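Local coordinates for protein yciF (Escherichia coli, PDB 2GS4) that forms a homodimer and is probably a metal-binding stress protein of the rubrerythrin type, its exact function not established, at residues C75-I89 and A101-E113. Numbering follows the deposited sequence.
Sequences CVAMEGLIEEANEVI and ALIAAAQKVEHYE
Y112 reaches from helix 95-126 to the start of helix 76-89, with CG anti to the backbone N (chi1 -180°), and its hydroxyl ends beside C75. C75 SG lies 3.1 Å from Y112 OH and obliquely to the ring, a sulfur-aromatic contact. The same sulfur caps the helix, accepting from M78 N in a nearly straight bond of 3.5 Å, a usual length for so large an acceptor; a thiol can thus cap the first turn while its apolar bulk sits by the ring. The small A77 brings CB to 3.4 Å from Y112 CE1, while L81 CD1 lies against Y112 CB and CG, where the ring joins its side chain. With an alanine at this position, C75 SG is likely to lose its hydroxyl and ring neighbours, and a gap would probably open between the helices beside A77 and L81. The flexible chain of M78, a selenomethionine, turns at chi2 and chi3 (59° and 79°), setting CE in van der Waals contact with E113 OE2 (3.3 Å), V109 CG1 and Y112 CD2. The helices run antiparallel, axes 9.2 Å apart, adding helix 76-89 to the four long helices of a ferritin-like bundle. Midway, L81 CB packs on V109 CG2, and small residues allow close backbones: A85 and A105 CA atoms are 5.3 Å apart. At the far end V88 CG1 presses tightly on both A101 CB and L102 CD2 (3.4 Å to the latter). At the margin, K108 leads its amine away to E79 of the second subunit, its salt-bridge partner.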
loop_
_atom_site.group_PDB
_atom_site.type_symbol
_atom_site.label_atom_id
_atom_site.label_comp_id
_atom_site.label_asym_id
_atom_site.label_seq_id
_atom_site.Cartn_x
_atom_site.Cartn_y
_atom_site.Cartn_z
ATOM N N CYS A 75 2.101 3.161 -8.855
ATOM C CA CYS A 75 1.960 2.817 -7.445
ATOM C C CYS A 75 1.135 1.534 -7.365
ATOM O O CYS A 75 -0.087 1.548 -7.561
ATOM C CB CYS A 75 1.267 3.959 -6.689
ATOM S SG CYS A 75 0.923 3.630 -4.943
ATOM N N VAL A 76 1.820 0.433 -7.072
ATOM C CA VAL A 76 1.201 -0.883 -6.978
ATOM C C VAL A 76 0.207 -0.988 -5.822
ATOM O O VAL A 76 -0.797 -1.694 -5.922
ATOM C CB VAL A 76 2.308 -1.960 -6.869
ATOM C CG1 VAL A 76 1.725 -3.311 -6.525
ATOM C CG2 VAL A 76 3.048 -2.036 -8.207
ATOM N N ALA A 77 0.483 -0.286 -4.728
ATOM C CA ALA A 77 -0.408 -0.306 -3.577
ATOM C C ALA A 77 -1.777 0.259 -3.970
ATOM O O ALA A 77 -2.797 -0.375 -3.733
ATOM C CB ALA A 77 0.192 0.505 -2.436
HETATM N N MSE A 78 -1.807 1.445 -4.571
HETATM C CA MSE A 78 -3.095 2.021 -4.959
HETATM C C MSE A 78 -3.820 1.161 -5.979
HETATM O O MSE A 78 -5.043 1.042 -5.943
HETATM C CB MSE A 78 -2.931 3.430 -5.534
HETATM C CG MSE A 78 -4.273 4.042 -5.935
HETATM SE SE MSE A 78 -5.504 4.171 -4.450
HETATM C CE MSE A 78 -4.756 5.753 -3.625
ATOM N N GLU A 79 -3.058 0.576 -6.900
ATOM C CA GLU A 79 -3.607 -0.282 -7.942
ATOM C C GLU A 79 -4.391 -1.421 -7.275
ATOM O O GLU A 79 -5.512 -1.739 -7.685
ATOM C CB GLU A 79 -2.451 -0.818 -8.802
ATOM C CG GLU A 79 -2.798 -1.725 -9.959
ATOM C CD GLU A 79 -1.540 -2.201 -10.685
ATOM O OE1 GLU A 79 -1.294 -1.757 -11.827
ATOM O OE2 GLU A 79 -0.788 -3.013 -10.103
ATOM N N GLY A 80 -3.811 -2.012 -6.235
ATOM C CA GLY A 80 -4.488 -3.091 -5.538
ATOM C C GLY A 80 -5.743 -2.614 -4.820
ATOM O O GLY A 80 -6.772 -3.291 -4.843
ATOM N N LEU A 81 -5.668 -1.443 -4.190
ATOM C CA LEU A 81 -6.808 -0.895 -3.461
ATOM C C LEU A 81 -7.954 -0.562 -4.416
ATOM O O LEU A 81 -9.134 -0.680 -4.060
ATOM C CB LEU A 81 -6.375 0.352 -2.676
ATOM C CG LEU A 81 -5.371 0.051 -1.554
ATOM C CD1 LEU A 81 -4.875 1.339 -0.893
ATOM C CD2 LEU A 81 -6.036 -0.847 -0.530
ATOM N N ILE A 82 -7.595 -0.161 -5.632
ATOM C CA ILE A 82 -8.585 0.172 -6.636
ATOM C C ILE A 82 -9.194 -1.125 -7.187
ATOM O O ILE A 82 -10.392 -1.186 -7.456
ATOM C CB ILE A 82 -7.938 1.075 -7.718
ATOM C CG1 ILE A 82 -7.817 2.494 -7.140
ATOM C CG2 ILE A 82 -8.736 1.044 -9.013
ATOM C CD1 ILE A 82 -7.030 3.490 -7.968
ATOM N N GLU A 83 -8.394 -2.183 -7.312
ATOM C CA GLU A 83 -8.945 -3.449 -7.791
ATOM C C GLU A 83 -9.884 -3.998 -6.718
ATOM O O GLU A 83 -10.875 -4.659 -7.031
ATOM C CB GLU A 83 -7.823 -4.450 -8.122
ATOM C CG GLU A 83 -7.098 -4.090 -9.419
ATOM C CD GLU A 83 -5.920 -4.989 -9.728
ATOM O OE1 GLU A 83 -4.916 -4.469 -10.259
ATOM O OE2 GLU A 83 -5.995 -6.208 -9.459
ATOM N N GLU A 84 -9.581 -3.703 -5.453
ATOM C CA GLU A 84 -10.409 -4.141 -4.335
ATOM C C GLU A 84 -11.790 -3.505 -4.474
ATOM O O GLU A 84 -12.811 -4.186 -4.376
ATOM C CB GLU A 84 -9.756 -3.748 -2.995
ATOM C CG GLU A 84 -10.613 -4.018 -1.757
ATOM C CD GLU A 84 -9.789 -4.115 -0.477
ATOM O OE1 GLU A 84 -8.682 -3.533 -0.428
ATOM O OE2 GLU A 84 -10.252 -4.761 0.489
ATOM N N ALA A 85 -11.815 -2.200 -4.714
ATOM C CA ALA A 85 -13.074 -1.493 -4.880
ATOM C C ALA A 85 -13.810 -1.997 -6.117
ATOM O O ALA A 85 -15.024 -2.182 -6.090
ATOM C CB ALA A 85 -12.815 0.006 -4.993
ATOM N N ASN A 86 -13.070 -2.222 -7.202
ATOM C CA ASN A 86 -13.678 -2.687 -8.442
ATOM C C ASN A 86 -14.316 -4.063 -8.265
ATOM O O ASN A 86 -15.336 -4.362 -8.890
ATOM C CB ASN A 86 -12.636 -2.719 -9.571
ATOM C CG ASN A 86 -13.272 -2.742 -10.949
ATOM O OD1 ASN A 86 -14.236 -2.017 -11.223
ATOM N ND2 ASN A 86 -12.724 -3.569 -11.835
ATOM N N GLU A 87 -13.722 -4.907 -7.426
ATOM C CA GLU A 87 -14.290 -6.228 -7.200
ATOM C C GLU A 87 -15.689 -6.081 -6.601
ATOM O O GLU A 87 -16.552 -6.927 -6.808
ATOM C CB GLU A 87 -13.405 -7.055 -6.270
ATOM C CG GLU A 87 -12.675 -8.177 -6.972
ATOM C CD GLU A 87 -12.105 -9.180 -6.002
ATOM O OE1 GLU A 87 -12.896 -9.916 -5.375
ATOM O OE2 GLU A 87 -10.869 -9.229 -5.857
ATOM N N VAL A 88 -15.906 -5.003 -5.845
ATOM C CA VAL A 88 -17.223 -4.751 -5.254
ATOM C C VAL A 88 -18.140 -4.222 -6.354
ATOM O O VAL A 88 -19.266 -4.697 -6.514
ATOM C CB VAL A 88 -17.162 -3.709 -4.100
ATOM C CG1 VAL A 88 -18.561 -3.375 -3.623
ATOM C CG2 VAL A 88 -16.340 -4.273 -2.924
ATOM N N ILE A 89 -17.639 -3.245 -7.107
ATOM C CA ILE A 89 -18.375 -2.620 -8.218
ATOM C C ILE A 89 -18.896 -3.664 -9.204
ATOM O O ILE A 89 -20.062 -3.632 -9.616
ATOM C CB ILE A 89 -17.462 -1.637 -9.040
ATOM C CG1 ILE A 89 -17.114 -0.395 -8.214
ATOM C CG2 ILE A 89 -18.148 -1.245 -10.347
ATOM C CD1 ILE A 89 -15.989 0.464 -8.815
ATOM N N ALA A 101 -20.006 -2.158 1.311
ATOM C CA ALA A 101 -18.726 -2.581 0.766
ATOM C C ALA A 101 -18.034 -1.437 0.025
ATOM O O ALA A 101 -16.830 -1.257 0.150
ATOM C CB ALA A 101 -18.925 -3.766 -0.171
ATOM N N LEU A 102 -18.792 -0.662 -0.739
ATOM C CA LEU A 102 -18.200 0.453 -1.483
ATOM C C LEU A 102 -17.611 1.490 -0.533
ATOM O O LEU A 102 -16.489 1.960 -0.726
ATOM C CB LEU A 102 -19.239 1.089 -2.414
ATOM C CG LEU A 102 -19.620 0.183 -3.592
ATOM C CD1 LEU A 102 -20.763 0.800 -4.396
ATOM C CD2 LEU A 102 -18.406 -0.037 -4.476
ATOM N N ILE A 103 -18.353 1.818 0.518
ATOM C CA ILE A 103 -17.898 2.776 1.510
ATOM C C ILE A 103 -16.667 2.217 2.223
ATOM O O ILE A 103 -15.672 2.915 2.399
ATOM C CB ILE A 103 -19.024 3.060 2.516
ATOM C CG1 ILE A 103 -20.198 3.695 1.764
ATOM C CG2 ILE A 103 -18.527 3.945 3.647
ATOM C CD1 ILE A 103 -21.355 4.118 2.627
ATOM N N ALA A 104 -16.730 0.944 2.600
ATOM C CA ALA A 104 -15.612 0.295 3.278
ATOM C C ALA A 104 -14.371 0.261 2.383
ATOM O O ALA A 104 -13.258 0.497 2.853
ATOM C CB ALA A 104 -16.005 -1.122 3.702
ATOM N N ALA A 105 -14.556 -0.038 1.103
ATOM C CA ALA A 105 -13.430 -0.073 0.181
ATOM C C ALA A 105 -12.838 1.328 0.086
ATOM O O ALA A 105 -11.622 1.495 0.090
ATOM C CB ALA A 105 -13.883 -0.558 -1.191
ATOM N N ALA A 106 -13.703 2.334 0.009
ATOM C CA ALA A 106 -13.256 3.720 -0.080
ATOM C C ALA A 106 -12.516 4.156 1.183
ATOM O O ALA A 106 -11.601 4.980 1.117
ATOM C CB ALA A 106 -14.446 4.648 -0.342
ATOM N N GLN A 107 -12.913 3.611 2.334
ATOM C CA GLN A 107 -12.256 3.947 3.592
ATOM C C GLN A 107 -10.853 3.327 3.636
ATOM O O GLN A 107 -9.964 3.841 4.313
ATOM C CB GLN A 107 -13.090 3.464 4.783
ATOM C CG GLN A 107 -14.400 4.221 4.984
ATOM C CD GLN A 107 -15.237 3.621 6.109
ATOM O OE1 GLN A 107 -15.609 4.306 7.057
ATOM N NE2 GLN A 107 -15.526 2.333 6.005
ATOM N N LYS A 108 -10.671 2.216 2.921
ATOM C CA LYS A 108 -9.364 1.556 2.859
ATOM C C LYS A 108 -8.444 2.453 2.037
ATOM O O LYS A 108 -7.269 2.623 2.362
ATOM C CB LYS A 108 -9.480 0.171 2.196
ATOM C CG LYS A 108 -10.126 -0.914 3.069
ATOM C CD LYS A 108 -9.255 -1.240 4.272
ATOM C CE LYS A 108 -9.823 -2.405 5.080
ATOM N NZ LYS A 108 -8.902 -2.780 6.191
ATOM N N VAL A 109 -8.990 3.008 0.958
ATOM C CA VAL A 109 -8.234 3.910 0.101
ATOM C C VAL A 109 -7.846 5.115 0.964
ATOM O O VAL A 109 -6.716 5.600 0.889
ATOM C CB VAL A 109 -9.072 4.347 -1.150
ATOM C CG1 VAL A 109 -8.483 5.620 -1.775
ATOM C CG2 VAL A 109 -9.073 3.237 -2.187
ATOM N N GLU A 110 -8.757 5.572 1.819
ATOM C CA GLU A 110 -8.439 6.709 2.679
ATOM C C GLU A 110 -7.410 6.364 3.756
ATOM O O GLU A 110 -6.567 7.192 4.090
ATOM C CB GLU A 110 -9.701 7.297 3.324
ATOM C CG GLU A 110 -10.628 8.000 2.326
ATOM C CD GLU A 110 -9.880 8.903 1.355
ATOM O OE1 GLU A 110 -9.219 9.863 1.802
ATOM O OE2 GLU A 110 -9.957 8.644 0.139
ATOM N N HIS A 111 -7.461 5.151 4.298
ATOM C CA HIS A 111 -6.485 4.762 5.313
ATOM C C HIS A 111 -5.104 4.914 4.675
ATOM O O HIS A 111 -4.185 5.482 5.273
ATOM C CB HIS A 111 -6.719 3.310 5.754
ATOM C CG HIS A 111 -5.704 2.797 6.731
ATOM N ND1 HIS A 111 -6.030 2.424 8.018
ATOM C CD2 HIS A 111 -4.375 2.572 6.601
ATOM C CE1 HIS A 111 -4.946 1.991 8.637
ATOM N NE2 HIS A 111 -3.929 2.069 7.801
ATOM N N TYR A 112 -4.974 4.427 3.446
ATOM C CA TYR A 112 -3.718 4.507 2.716
ATOM C C TYR A 112 -3.298 5.951 2.429
ATOM O O TYR A 112 -2.159 6.330 2.666
ATOM C CB TYR A 112 -3.833 3.749 1.394
ATOM C CG TYR A 112 -2.576 3.763 0.547
ATOM C CD1 TYR A 112 -1.529 2.881 0.802
ATOM C CD2 TYR A 112 -2.447 4.645 -0.525
ATOM C CE1 TYR A 112 -0.385 2.872 0.006
ATOM C CE2 TYR A 112 -1.310 4.648 -1.326
ATOM C CZ TYR A 112 -0.285 3.756 -1.056
ATOM O OH TYR A 112 0.830 3.729 -1.862
ATOM N N GLU A 113 -4.218 6.758 1.919
ATOM C CA GLU A 113 -3.874 8.140 1.593
ATOM C C GLU A 113 -3.453 8.962 2.799
ATOM O O GLU A 113 -2.443 9.667 2.755
ATOM C CB GLU A 113 -5.039 8.798 0.861
ATOM C CG GLU A 113 -5.261 8.195 -0.518
ATOM C CD GLU A 113 -4.282 8.726 -1.550
ATOM O OE1 GLU A 113 -4.525 9.832 -2.074
ATOM O OE2 GLU A 113 -3.267 8.051 -1.826
#